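Local coordinates for protein YfnB (Bacillus subtilis, PDB 3ED5) that is a putative hydrolase of the haloacid dehalogenase (HAD) superfamily, possibly a phosphatase with 5'-nucleotidase activity, at residues A[6-11]-A[173-178]; A[10-15]-A[110-115]; A[118-123]-A[144-149]; A[197-202]-A[215-220]. One frame throughout, in Å; residues are numbered along the deposited sequence. Where two conformers were deposited one is given.

All four contacts bear on one parallel sheet whose strand order runs 147-150, 120-125, 9-12, 179-183, 199-203, 218-220. Interactions 1 and 2 share strand 9-12: the first, partly buried, joins its approach to the loop leading into strand 179-183 through hydrogen bonds to the main chain and an arginine stacked on a histidine, while the second, wholly buried, is hydrocarbon against hydrocarbon between strand and helix. Interactions 3 and 4 pair the outermost strands of the sheet with their neighbours and mix strand bonds with side-chain packing; interaction 3 is the more buried. Tyr7 of interaction 1 reaches Asp199 and Tyr218 of interaction 4, and strand 120-125 of interaction 3 probably hydrogen-bonds along strand 9-12.

Interaction 1 (A[6-11]-A[173-178]); sequences RYRTLL and QFSAEH
His178 works through nearly its whole side chain against Arg6 and Arg8. Its CB lies 3.9 Å from Arg8 N; with CG placed beside its own backbone N (chi1 -59°), the ring lies with one face against the Arg8 guanidinium. CG and CD2 meet it, Arg8 NH2 standing 3.3 Å from His178 CD2; Arg8 NH1 sits over the ring centre, 3.6 Å from His178 CE1 and near NE2. The planes are 27° apart, a nearly flat stack that suits arginine's poorly hydrated face. At the ring edge His178 ND1 donates to Arg6 O at 3.1 Å, almost straight and in the ring plane. This is the lead-in to neighbouring strands 9-12 and 179-183 of the HAD Rossmann-like sheet. A leucine in place of His178 would probably leave Arg6 O without this donor and the guanidinium without its flat partner. His178 O also accepts from Arg8 N at 2.7 Å and from Thr9 N. Farther along, a water bonds Thr9 OG1 and Ser175 N.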
loop_
_atom_site.group_PDB
_atom_site.type_symbol
_atom_site.label_atom_id
_atom_site.label_comp_id
_atom_site.label_asym_id
_atom_site.label_seq_id
_atom_site.Cartn_x
_atom_site.Cartn_y
_atom_site.Cartn_z
ATOM N N ARG A 6 18.959 17.200 3.465
ATOM C CA ARG A 6 19.186 15.999 2.658
ATOM C C ARG A 6 18.557 14.795 3.372
ATOM O O ARG A 6 19.047 14.412 4.475
ATOM C CB ARG A 6 20.694 15.773 2.492
ATOM C CG ARG A 6 21.311 16.359 1.219
ATOM C CD ARG A 6 21.171 15.338 0.098
ATOM N NE ARG A 6 21.843 15.702 -1.148
ATOM C CZ ARG A 6 21.496 16.728 -1.915
ATOM N NH1 ARG A 6 20.516 17.539 -1.541
ATOM N NH2 ARG A 6 22.164 16.969 -3.034
ATOM N N TYR A 7 17.531 14.180 2.781
ATOM C CA TYR A 7 16.981 12.978 3.392
ATOM C C TYR A 7 17.987 11.867 3.278
ATOM O O TYR A 7 18.768 11.824 2.319
ATOM C CB TYR A 7 15.682 12.517 2.702
ATOM C CG TYR A 7 14.582 13.518 2.837
ATOM C CD1 TYR A 7 13.840 13.614 4.020
ATOM C CD2 TYR A 7 14.301 14.406 1.778
ATOM C CE1 TYR A 7 12.834 14.587 4.157
ATOM C CE2 TYR A 7 13.286 15.372 1.889
ATOM C CZ TYR A 7 12.557 15.444 3.065
ATOM O OH TYR A 7 11.544 16.367 3.162
ATOM N N ARG A 8 17.952 10.955 4.238
ATOM C CA ARG A 8 18.821 9.782 4.190
ATOM C C ARG A 8 18.039 8.484 4.061
ATOM O O ARG A 8 18.560 7.509 3.517
ATOM C CB ARG A 8 19.682 9.725 5.444
ATOM C CG ARG A 8 20.730 10.835 5.456
ATOM C CD ARG A 8 21.839 10.548 6.453
ATOM N NE ARG A 8 21.372 10.643 7.838
ATOM C CZ ARG A 8 21.387 11.765 8.553
ATOM N NH1 ARG A 8 21.824 12.900 8.008
ATOM N NH2 ARG A 8 20.967 11.748 9.812
ATOM N N THR A 9 16.801 8.495 4.555
ATOM C CA THR A 9 16.019 7.287 4.751
ATOM C C THR A 9 14.678 7.507 4.070
ATOM O O THR A 9 13.981 8.472 4.412
ATOM C CB THR A 9 15.788 7.076 6.248
ATOM O OG1 THR A 9 17.062 7.066 6.919
ATOM C CG2 THR A 9 15.043 5.745 6.520
ATOM N N LEU A 10 14.311 6.609 3.146
ATOM C CA LEU A 10 13.012 6.707 2.440
ATOM C C LEU A 10 12.157 5.500 2.808
ATOM O O LEU A 10 12.626 4.354 2.698
ATOM C CB LEU A 10 13.187 6.781 0.901
ATOM C CG LEU A 10 14.229 7.840 0.475
ATOM C CD1 LEU A 10 14.439 7.795 -1.044
ATOM C CD2 LEU A 10 13.825 9.252 0.935
ATOM N N LEU A 11 10.934 5.758 3.270
ATOM C CA LEU A 11 9.996 4.703 3.591
ATOM C C LEU A 11 8.915 4.684 2.501
ATOM O O LEU A 11 8.219 5.678 2.297
ATOM C CB LEU A 11 9.331 4.955 4.951
ATOM C CG LEU A 11 10.260 5.354 6.132
ATOM C CD1 LEU A 11 9.413 5.527 7.400
ATOM C CD2 LEU A 11 11.360 4.320 6.388
ATOM N N GLN A 173 20.490 4.169 13.553
ATOM C CA GLN A 173 20.738 5.618 13.513
ATOM C C GLN A 173 19.550 6.403 12.936
ATOM O O GLN A 173 19.726 7.401 12.217
ATOM C CB GLN A 173 22.015 5.926 12.713
ATOM C CG GLN A 173 23.289 5.313 13.295
ATOM C CD GLN A 173 23.837 6.112 14.453
ATOM O OE1 GLN A 173 23.405 5.948 15.591
ATOM N NE2 GLN A 173 24.801 6.979 14.170
ATOM N N PHE A 174 18.337 5.952 13.244
ATOM C CA PHE A 174 17.124 6.602 12.734
ATOM C C PHE A 174 17.064 8.080 13.128
ATOM O O PHE A 174 17.213 8.401 14.309
ATOM C CB PHE A 174 15.857 5.917 13.275
ATOM C CG PHE A 174 14.595 6.662 12.919
ATOM C CD1 PHE A 174 13.947 7.453 13.865
ATOM C CD2 PHE A 174 14.113 6.638 11.622
ATOM C CE1 PHE A 174 12.810 8.183 13.519
ATOM C CE2 PHE A 174 12.999 7.376 11.275
ATOM C CZ PHE A 174 12.345 8.143 12.238
ATOM N N SER A 175 16.835 8.950 12.146
ATOM C CA SER A 175 16.536 10.361 12.387
ATOM C C SER A 175 15.266 10.749 11.629
ATOM O O SER A 175 15.261 10.713 10.403
ATOM C CB SER A 175 17.719 11.226 11.914
ATOM O OG SER A 175 17.353 12.594 11.770
ATOM N N ALA A 176 14.222 11.153 12.353
ATOM C CA ALA A 176 12.970 11.606 11.715
ATOM C C ALA A 176 13.206 12.753 10.733
ATOM O O ALA A 176 12.666 12.738 9.629
ATOM C CB ALA A 176 11.938 12.016 12.760
ATOM N N GLU A 177 14.059 13.712 11.120
ATOM C CA GLU A 177 14.316 14.898 10.304
ATOM C C GLU A 177 14.869 14.554 8.911
ATOM O O GLU A 177 14.715 15.333 7.969
ATOM C CB GLU A 177 15.308 15.795 11.043
ATOM C CG GLU A 177 15.604 17.073 10.347
ATOM C CD GLU A 177 16.681 17.857 11.054
ATOM O OE1 GLU A 177 16.945 17.580 12.243
ATOM O OE2 GLU A 177 17.266 18.753 10.410
ATOM N N HIS A 178 15.510 13.397 8.788
ATOM C CA HIS A 178 16.138 12.970 7.531
ATOM C C HIS A 178 15.425 11.799 6.896
ATOM O O HIS A 178 16.026 11.045 6.118
ATOM C CB HIS A 178 17.592 12.608 7.793
ATOM C CG HIS A 178 18.371 13.750 8.348
ATOM N ND1 HIS A 178 18.949 14.712 7.546
ATOM C CD2 HIS A 178 18.623 14.119 9.628
ATOM C CE1 HIS A 178 19.552 15.612 8.309
ATOM N NE2 HIS A 178 19.358 15.280 9.574
HETATM O O HOH W 1 16.778 7.977 9.551
#

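Interaction 2 (A[10-15]-A[110-115]); sequences LLFDVD and DLISNL
Phe12 and Ile112 meet through a CH-pi contact: the isoleucine's terminal methyl CD1 stands over one face of the phenylalanine ring, 3.9 Å from its centroid and 16° off the ring normal. Phe12 carries its ring beside its own backbone N (chi1 -83°), which extends it from the strand to meet an isoleucine coming from the opposite direction. The remaining contacts are plain apolar ones. Leu115 CD1 touches both Phe12 CZ, at the ring edge, and Leu10 CD1, each at 3.8 Å; its side chain crosses both at about a right angle. Leu111 CD2 approaches Phe12 CZ more loosely, at 4.3 Å. Residues 10 and 12 alternate with Leu11, so both point to the helix, while Leu111, Ile112 and Leu115 are spaced to share one helical face. The axes of helix segment 110-115 and strand segment 10-12 run nearly antiparallel (154°), 12.1 Å apart at their closest, as in the layers of a Rossmann-like HAD core. Just beyond Phe12 comes Asp13, the nucleophile by similarity, salt-bridged to Lys158. Branched methyls and an aromatic face interlock without any polar group, so between these two segments shape and burial from water, rather than directional bonds, are likely to do the holding.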
loop_
_atom_site.group_PDB
_atom_site.type_symbol
_atom_site.label_atom_id
_atom_site.label_comp_id
_atom_site.label_asym_id
_atom_site.label_seq_id
_atom_site.Cartn_x
_atom_site.Cartn_y
_atom_site.Cartn_z
ATOM N N LEU A 10 14.311 6.609 3.146
ATOM C CA LEU A 10 13.012 6.707 2.440
ATOM C C LEU A 10 12.157 5.500 2.808
ATOM O O LEU A 10 12.626 4.354 2.698
ATOM C CB LEU A 10 13.187 6.781 0.901
ATOM C CG LEU A 10 14.229 7.840 0.475
ATOM C CD1 LEU A 10 14.439 7.795 -1.044
ATOM C CD2 LEU A 10 13.825 9.252 0.935
ATOM N N LEU A 11 10.934 5.758 3.270
ATOM C CA LEU A 11 9.996 4.703 3.591
ATOM C C LEU A 11 8.915 4.684 2.501
ATOM O O LEU A 11 8.219 5.678 2.297
ATOM C CB LEU A 11 9.331 4.955 4.951
ATOM C CG LEU A 11 10.260 5.354 6.132
ATOM C CD1 LEU A 11 9.413 5.527 7.400
ATOM C CD2 LEU A 11 11.360 4.320 6.388
ATOM N N PHE A 12 8.811 3.559 1.814
ATOM C CA PHE A 12 7.856 3.471 0.710
ATOM C C PHE A 12 6.717 2.541 1.086
ATOM O O PHE A 12 6.924 1.413 1.513
ATOM C CB PHE A 12 8.534 2.877 -0.542
ATOM C CG PHE A 12 9.295 3.867 -1.361
ATOM C CD1 PHE A 12 8.688 4.589 -2.386
ATOM C CD2 PHE A 12 10.664 4.063 -1.120
ATOM C CE1 PHE A 12 9.431 5.541 -3.138
ATOM C CE2 PHE A 12 11.415 4.982 -1.885
ATOM C CZ PHE A 12 10.804 5.716 -2.881
ATOM N N ASP A 13 5.505 3.027 0.865
ATOM C CA ASP A 13 4.333 2.170 0.770
ATOM C C ASP A 13 4.470 1.301 -0.500
ATOM O O ASP A 13 5.225 1.635 -1.416
ATOM C CB ASP A 13 3.088 3.067 0.713
ATOM C CG ASP A 13 1.811 2.285 0.456
ATOM O OD1 ASP A 13 1.372 1.503 1.336
ATOM O OD2 ASP A 13 1.260 2.485 -0.630
ATOM N N VAL A 14 3.724 0.187 -0.571
ATOM C CA VAL A 14 3.812 -0.725 -1.728
ATOM C C VAL A 14 2.685 -0.429 -2.724
ATOM O O VAL A 14 2.912 -0.029 -3.883
ATOM C CB VAL A 14 3.734 -2.227 -1.283
ATOM C CG1 VAL A 14 3.779 -3.176 -2.503
ATOM C CG2 VAL A 14 4.958 -2.586 -0.379
ATOM N N ASP A 15 1.468 -0.664 -2.263
ATOM C CA ASP A 15 0.338 -0.747 -3.211
ATOM C C ASP A 15 -0.101 0.612 -3.733
ATOM O O ASP A 15 -0.448 1.513 -2.965
ATOM C CB ASP A 15 -0.830 -1.518 -2.579
ATOM C CG ASP A 15 -0.485 -2.971 -2.387
ATOM O OD1 ASP A 15 0.255 -3.496 -3.240
ATOM O OD2 ASP A 15 -0.953 -3.579 -1.409
ATOM N N ASP A 110 13.111 1.733 -12.322
ATOM C CA ASP A 110 14.261 2.620 -12.554
ATOM C C ASP A 110 14.460 3.588 -11.371
ATOM O O ASP A 110 15.618 3.845 -10.947
ATOM C CB ASP A 110 14.105 3.383 -13.865
ATOM C CG ASP A 110 14.192 2.475 -15.086
ATOM O OD1 ASP A 110 14.682 1.314 -14.976
ATOM O OD2 ASP A 110 13.756 2.925 -16.169
ATOM N N LEU A 111 13.345 4.106 -10.849
ATOM C CA LEU A 111 13.400 5.020 -9.691
ATOM C C LEU A 111 14.037 4.327 -8.494
ATOM O O LEU A 111 15.038 4.804 -7.940
ATOM C CB LEU A 111 12.018 5.560 -9.306
ATOM C CG LEU A 111 12.101 6.372 -7.993
ATOM C CD1 LEU A 111 12.552 7.814 -8.360
ATOM C CD2 LEU A 111 10.884 6.347 -7.151
ATOM N N ILE A 112 13.481 3.193 -8.088
ATOM C CA ILE A 112 14.012 2.469 -6.924
ATOM C C ILE A 112 15.504 2.086 -7.107
ATOM O O ILE A 112 16.311 2.233 -6.187
ATOM C CB ILE A 112 13.120 1.251 -6.607
ATOM C CG1 ILE A 112 11.727 1.733 -6.122
ATOM C CG2 ILE A 112 13.772 0.274 -5.616
ATOM C CD1 ILE A 112 11.778 2.667 -4.855
ATOM N N SER A 113 15.859 1.599 -8.296
ATOM C CA SER A 113 17.256 1.229 -8.586
ATOM C C SER A 113 18.187 2.438 -8.418
ATOM O O SER A 113 19.286 2.330 -7.826
ATOM C CB SER A 113 17.364 0.688 -10.011
ATOM O OG SER A 113 18.721 0.436 -10.317
ATOM N N ASN A 114 17.773 3.583 -8.951
ATOM C CA ASN A 114 18.549 4.816 -8.795
ATOM C C ASN A 114 18.631 5.253 -7.322
ATOM O O ASN A 114 19.705 5.599 -6.832
ATOM C CB ASN A 114 17.968 5.943 -9.687
ATOM C CG ASN A 114 18.413 5.828 -11.139
ATOM O OD1 ASN A 114 19.456 5.237 -11.431
ATOM N ND2 ASN A 114 17.625 6.405 -12.060
ATOM N N LEU A 115 17.499 5.239 -6.616
ATOM C CA LEU A 115 17.512 5.730 -5.226
ATOM C C LEU A 115 18.309 4.853 -4.268
ATOM O O LEU A 115 18.920 5.364 -3.309
ATOM C CB LEU A 115 16.089 5.918 -4.704
ATOM C CG LEU A 115 15.185 6.896 -5.467
ATOM C CD1 LEU A 115 13.837 7.013 -4.730
ATOM C CD2 LEU A 115 15.820 8.277 -5.667
#

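Interaction 3 (A[118-123]-A[144-149]); sequences QFDLYI and FFKDIF
Ile123 lays its CD1 over one face of the Phe145 ring, 3.6 Å from the centroid, a CH-pi contact within the beta-alpha-beta unit formed by strand 120-125, helix 129-138 and strand 147-150. Its CB and CG2 run alongside Ile148, pointing the same way, and Leu121 CB adds to the hydrocarbon beside Phe145 CD1. A beta-branched residue suits this place, since its two arms reach both neighbours. On the Tyr122 face of the sheet, the rings of Tyr122 and Phe149 lie near parallel, 25° between planes, but slid apart so that they barely overlap; Phe149 CE2 comes to 3.4 Å from Tyr122 CD1.

Parallel strand bonding sets these groups in register. Ile123 N donates to Asp147 O at 3.0 Å and Phe149 N to Ile123 O at 2.9 Å, while Lys146 N is bonded to Leu121 O. Farther out, Leu136 of helix 129-138 packs against both Ile123 and Ile148, and Thr9 and Leu11 of strand 9-12 touch Tyr122. At the exposed margin the Lys146 chain bends at chi2, chi3 and chi4, curling its flexible methylenes past Asp120 until Lys146 NZ donates to Tyr122 OH at 2.8 Å.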
loop_
_atom_site.group_PDB
_atom_site.type_symbol
_atom_site.label_atom_id
_atom_site.label_comp_id
_atom_site.label_asym_id
_atom_site.label_seq_id
_atom_site.Cartn_x
_atom_site.Cartn_y
_atom_site.Cartn_z
ATOM N N GLN A 118 21.789 5.933 -3.398
ATOM C CA GLN A 118 22.038 7.170 -2.616
ATOM C C GLN A 118 21.253 7.347 -1.315
ATOM O O GLN A 118 21.499 8.304 -0.574
ATOM C CB GLN A 118 21.791 8.396 -3.491
ATOM C CG GLN A 118 22.686 8.448 -4.710
ATOM C CD GLN A 118 22.613 9.787 -5.393
ATOM O OE1 GLN A 118 22.967 10.820 -4.811
ATOM N NE2 GLN A 118 22.166 9.786 -6.638
ATOM N N PHE A 119 20.300 6.458 -1.059
ATOM C CA PHE A 119 19.438 6.528 0.116
ATOM C C PHE A 119 19.252 5.136 0.683
ATOM O O PHE A 119 19.449 4.137 -0.032
ATOM C CB PHE A 119 18.053 7.082 -0.274
ATOM C CG PHE A 119 18.085 8.457 -0.875
ATOM C CD1 PHE A 119 17.967 9.593 -0.063
ATOM C CD2 PHE A 119 18.234 8.633 -2.252
ATOM C CE1 PHE A 119 18.004 10.873 -0.621
ATOM C CE2 PHE A 119 18.295 9.912 -2.817
ATOM C CZ PHE A 119 18.168 11.038 -2.004
ATOM N N ASP A 120 18.864 5.057 1.953
ATOM C CA ASP A 120 18.496 3.781 2.558
ATOM C C ASP A 120 16.998 3.602 2.344
ATOM O O ASP A 120 16.193 4.473 2.723
ATOM C CB ASP A 120 18.822 3.781 4.047
ATOM C CG ASP A 120 20.303 3.891 4.311
ATOM O OD1 ASP A 120 21.092 3.363 3.507
ATOM O OD2 ASP A 120 20.665 4.501 5.338
ATOM N N LEU A 121 16.604 2.500 1.703
ATOM C CA LEU A 121 15.183 2.324 1.379
ATOM C C LEU A 121 14.530 1.261 2.259
ATOM O O LEU A 121 15.116 0.212 2.499
ATOM C CB LEU A 121 15.023 1.912 -0.097
ATOM C CG LEU A 121 15.819 2.713 -1.124
ATOM C CD1 LEU A 121 15.545 2.203 -2.549
ATOM C CD2 LEU A 121 15.559 4.238 -1.011
ATOM N N TYR A 122 13.312 1.533 2.714
ATOM C CA TYR A 122 12.564 0.566 3.500
ATOM C C TYR A 122 11.138 0.506 2.960
ATOM O O TYR A 122 10.638 1.474 2.386
ATOM C CB TYR A 122 12.445 0.962 4.953
ATOM C CG TYR A 122 13.807 0.999 5.611
ATOM C CD1 TYR A 122 14.311 -0.146 6.238
ATOM C CD2 TYR A 122 14.589 2.147 5.555
ATOM C CE1 TYR A 122 15.589 -0.138 6.835
ATOM C CE2 TYR A 122 15.886 2.167 6.167
ATOM C CZ TYR A 122 16.353 1.020 6.784
ATOM O OH TYR A 122 17.598 0.990 7.392
ATOM N N ILE A 123 10.494 -0.619 3.223
ATOM C CA ILE A 123 9.062 -0.785 2.892
ATOM C C ILE A 123 8.231 -0.653 4.183
ATOM O O ILE A 123 8.620 -1.202 5.215
ATOM C CB ILE A 123 8.762 -2.168 2.266
ATOM C CG1 ILE A 123 9.389 -2.308 0.861
ATOM C CG2 ILE A 123 7.214 -2.421 2.229
ATOM C CD1 ILE A 123 8.760 -1.386 -0.187
ATOM N N PHE A 144 16.269 -4.235 -3.366
ATOM C CA PHE A 144 16.693 -2.843 -3.246
ATOM C C PHE A 144 16.393 -2.264 -1.866
ATOM O O PHE A 144 16.842 -1.159 -1.555
ATOM C CB PHE A 144 16.013 -1.969 -4.328
ATOM C CG PHE A 144 16.417 -2.318 -5.730
ATOM C CD1 PHE A 144 17.675 -1.963 -6.221
ATOM C CD2 PHE A 144 15.542 -2.980 -6.574
ATOM C CE1 PHE A 144 18.065 -2.277 -7.533
ATOM C CE2 PHE A 144 15.921 -3.315 -7.889
ATOM C CZ PHE A 144 17.187 -2.952 -8.374
ATOM N N PHE A 145 15.612 -2.987 -1.064
ATOM C CA PHE A 145 15.189 -2.513 0.285
ATOM C C PHE A 145 15.977 -3.148 1.405
ATOM O O PHE A 145 16.219 -4.364 1.419
ATOM C CB PHE A 145 13.687 -2.757 0.460
ATOM C CG PHE A 145 12.875 -1.991 -0.534
ATOM C CD1 PHE A 145 12.503 -0.670 -0.272
ATOM C CD2 PHE A 145 12.544 -2.557 -1.774
ATOM C CE1 PHE A 145 11.779 0.086 -1.227
ATOM C CE2 PHE A 145 11.777 -1.810 -2.744
ATOM C CZ PHE A 145 11.411 -0.491 -2.472
ATOM N N LYS A 146 16.429 -2.303 2.330
ATOM C CA LYS A 146 17.154 -2.743 3.510
ATOM C C LYS A 146 16.311 -3.588 4.456
ATOM O O LYS A 146 16.822 -4.519 5.080
ATOM C CB LYS A 146 17.670 -1.532 4.260
ATOM C CG LYS A 146 18.674 -0.707 3.485
ATOM C CD LYS A 146 20.074 -1.029 3.837
ATOM C CE LYS A 146 20.631 -0.050 4.874
ATOM N NZ LYS A 146 19.886 -0.140 6.187
ATOM N N ASP A 147 15.025 -3.263 4.573
ATOM C CA ASP A 147 14.090 -4.040 5.386
ATOM C C ASP A 147 12.642 -3.780 4.932
ATOM O O ASP A 147 12.372 -2.810 4.199
ATOM C CB ASP A 147 14.269 -3.720 6.881
ATOM C CG ASP A 147 13.978 -4.902 7.786
ATOM O OD1 ASP A 147 13.244 -5.868 7.415
ATOM O OD2 ASP A 147 14.496 -4.849 8.920
ATOM N N ILE A 148 11.744 -4.655 5.358
ATOM C CA ILE A 148 10.312 -4.608 5.012
ATOM C C ILE A 148 9.547 -4.725 6.327
ATOM O O ILE A 148 9.691 -5.732 7.042
ATOM C CB ILE A 148 9.971 -5.751 4.041
ATOM C CG1 ILE A 148 10.765 -5.537 2.748
ATOM C CG2 ILE A 148 8.438 -5.823 3.747
ATOM C CD1 ILE A 148 10.650 -6.657 1.773
ATOM N N PHE A 149 8.794 -3.682 6.672
ATOM C CA PHE A 149 8.071 -3.639 7.926
ATOM C C PHE A 149 6.585 -3.849 7.668
ATOM O O PHE A 149 5.921 -2.981 7.102
ATOM C CB PHE A 149 8.292 -2.324 8.637
ATOM C CG PHE A 149 9.744 -2.045 8.915
ATOM C CD1 PHE A 149 10.444 -2.785 9.893
ATOM C CD2 PHE A 149 10.411 -1.069 8.204
ATOM C CE1 PHE A 149 11.812 -2.536 10.174
ATOM C CE2 PHE A 149 11.790 -0.798 8.484
ATOM C CZ PHE A 149 12.475 -1.547 9.468
HETATM O O HOH W 2 18.132 0.391 0.471
#

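Interaction 4 (A[197-202]-A[215-220]); sequences GLDTCW and IPTYEI
Thr200 turns OG1 between its backbone N and carbonyl carbon (chi1 51°), and Thr217 sets its own OG1 beside its backbone N (chi1 -46°), which brings each hydroxyl to the other's main chain. Thr200 N donates to Thr217 OG1 at 2.9 Å, and Thr217 N donates to Thr200 OG1 at 3.0 Å, a reciprocal pair where the strand pairing begins. A valine in place of Thr200 would lack the hydroxyl that accepts from Thr217 N, and would probably weaken the start of this pairing. Beyond it parallel backbone bonds take over: Tyr218 N to Thr200 O, Trp202 N to Tyr218 O, Ile220 N to Trp202 O.

On one face of the sheet Trp202 runs alongside Glu219, its CE3 3.6 Å from Glu219 CD, with the carboxylate inclined 40° to the indole and Glu219 OE2 bonded to Asn204; Trp202 CB rests on Pro216 CB. On the other face Cys201 SG, a weakly polar sulfur at home among hydrocarbon, touches Ile220 CD1 at 3.7 Å. Tyr218 OH and Asp199 OD2 both bond Tyr7 OH. Strand 218-220 forms the margin of the sheet, with helix 186-195 over Trp202 and Pro216 and helix 226-230 over Cys201 and Ile220.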
loop_
_atom_site.group_PDB
_atom_site.type_symbol
_atom_site.label_atom_id
_atom_site.label_comp_id
_atom_site.label_asym_id
_atom_site.label_seq_id
_atom_site.Cartn_x
_atom_site.Cartn_y
_atom_site.Cartn_z
ATOM N N GLY A 197 5.888 12.334 12.968
ATOM C CA GLY A 197 6.909 13.351 12.889
ATOM C C GLY A 197 7.766 13.286 11.638
ATOM O O GLY A 197 8.893 13.793 11.651
ATOM N N LEU A 198 7.228 12.693 10.566
ATOM C CA LEU A 198 7.932 12.625 9.276
ATOM C C LEU A 198 7.388 13.579 8.216
ATOM O O LEU A 198 6.177 13.786 8.120
ATOM C CB LEU A 198 7.864 11.207 8.688
ATOM C CG LEU A 198 8.269 10.044 9.611
ATOM C CD1 LEU A 198 8.036 8.776 8.881
ATOM C CD2 LEU A 198 9.762 10.193 10.015
ATOM N N ASP A 199 8.283 14.073 7.358
ATOM C CA ASP A 199 7.870 14.668 6.087
ATOM C C ASP A 199 7.182 13.569 5.269
ATOM O O ASP A 199 7.559 12.384 5.355
ATOM C CB ASP A 199 9.084 15.235 5.312
ATOM C CG ASP A 199 9.624 16.517 5.926
ATOM O OD1 ASP A 199 9.001 17.017 6.879
ATOM O OD2 ASP A 199 10.660 17.024 5.439
ATOM N N THR A 200 6.173 13.963 4.498
ATOM C CA THR A 200 5.378 13.027 3.690
ATOM C C THR A 200 5.293 13.440 2.210
ATOM O O THR A 200 5.223 14.639 1.882
ATOM C CB THR A 200 3.918 12.974 4.213
ATOM O OG1 THR A 200 3.424 14.308 4.327
ATOM C CG2 THR A 200 3.844 12.309 5.620
ATOM N N CYS A 201 5.237 12.433 1.335
ATOM C CA CYS A 201 5.063 12.651 -0.113
ATOM C C CYS A 201 3.871 11.820 -0.609
ATOM O O CYS A 201 3.921 10.608 -0.591
ATOM C CB CYS A 201 6.347 12.271 -0.851
ATOM S SG CYS A 201 6.203 12.560 -2.643
ATOM N N TRP A 202 2.816 12.514 -1.017
ATOM C CA TRP A 202 1.584 11.902 -1.474
ATOM C C TRP A 202 1.658 11.618 -2.975
ATOM O O TRP A 202 1.730 12.551 -3.782
ATOM C CB TRP A 202 0.411 12.852 -1.168
ATOM C CG TRP A 202 -0.942 12.238 -1.457
ATOM C CD1 TRP A 202 -1.258 10.906 -1.425
ATOM C CD2 TRP A 202 -2.155 12.944 -1.763
ATOM N NE1 TRP A 202 -2.608 10.738 -1.718
ATOM C CE2 TRP A 202 -3.179 11.972 -1.910
ATOM C CE3 TRP A 202 -2.477 14.303 -1.925
ATOM C CZ2 TRP A 202 -4.493 12.317 -2.236
ATOM C CZ3 TRP A 202 -3.794 14.655 -2.223
ATOM C CH2 TRP A 202 -4.790 13.653 -2.390
ATOM N N ILE A 215 -2.795 17.120 5.064
ATOM C CA ILE A 215 -1.875 17.870 4.190
ATOM C C ILE A 215 -0.435 17.301 4.143
ATOM O O ILE A 215 0.303 17.377 5.129
ATOM C CB ILE A 215 -1.821 19.396 4.531
ATOM C CG1 ILE A 215 -3.233 20.014 4.646
ATOM C CG2 ILE A 215 -0.925 20.182 3.501
ATOM C CD1 ILE A 215 -4.141 19.829 3.422
ATOM N N PRO A 216 -0.019 16.794 2.974
ATOM C CA PRO A 216 1.327 16.212 2.837
ATOM C C PRO A 216 2.412 17.297 2.688
ATOM O O PRO A 216 2.091 18.430 2.321
ATOM C CB PRO A 216 1.208 15.414 1.540
ATOM C CG PRO A 216 0.237 16.211 0.722
ATOM C CD PRO A 216 -0.772 16.753 1.707
ATOM N N THR A 217 3.682 16.954 2.918
ATOM C CA THR A 217 4.767 17.908 2.661
ATOM C C THR A 217 4.883 18.145 1.169
ATOM O O THR A 217 5.089 19.296 0.744
ATOM C CB THR A 217 6.142 17.398 3.199
ATOM O OG1 THR A 217 5.941 16.892 4.528
ATOM C CG2 THR A 217 7.216 18.524 3.208
ATOM N N TYR A 218 4.756 17.058 0.389
ATOM C CA TYR A 218 4.804 17.116 -1.080
ATOM C C TYR A 218 3.669 16.304 -1.672
ATOM O O TYR A 218 3.198 15.372 -1.052
ATOM C CB TYR A 218 6.091 16.481 -1.622
ATOM C CG TYR A 218 7.327 16.887 -0.871
ATOM C CD1 TYR A 218 7.980 18.084 -1.173
ATOM C CD2 TYR A 218 7.851 16.054 0.134
ATOM C CE1 TYR A 218 9.126 18.477 -0.486
ATOM C CE2 TYR A 218 9.013 16.430 0.824
ATOM C CZ TYR A 218 9.637 17.652 0.502
ATOM O OH TYR A 218 10.780 18.063 1.165
ATOM N N GLU A 219 3.292 16.655 -2.896
ATOM C CA GLU A 219 2.302 15.896 -3.656
ATOM C C GLU A 219 2.819 15.780 -5.103
ATOM O O GLU A 219 3.164 16.808 -5.715
ATOM C CB GLU A 219 0.970 16.645 -3.642
ATOM C CG GLU A 219 -0.094 15.875 -4.468
ATOM C CD GLU A 219 -1.423 16.597 -4.523
ATOM O OE1 GLU A 219 -1.610 17.632 -3.824
ATOM O OE2 GLU A 219 -2.288 16.120 -5.293
ATOM N N ILE A 220 2.858 14.555 -5.644
ATOM C CA ILE A 220 3.356 14.324 -7.013
ATOM C C ILE A 220 2.379 13.456 -7.800
ATOM O O ILE A 220 1.547 12.786 -7.195
ATOM C CB ILE A 220 4.714 13.644 -7.010
ATOM C CG1 ILE A 220 4.653 12.262 -6.353
ATOM C CG2 ILE A 220 5.697 14.495 -6.207
ATOM C CD1 ILE A 220 6.104 11.563 -6.241
#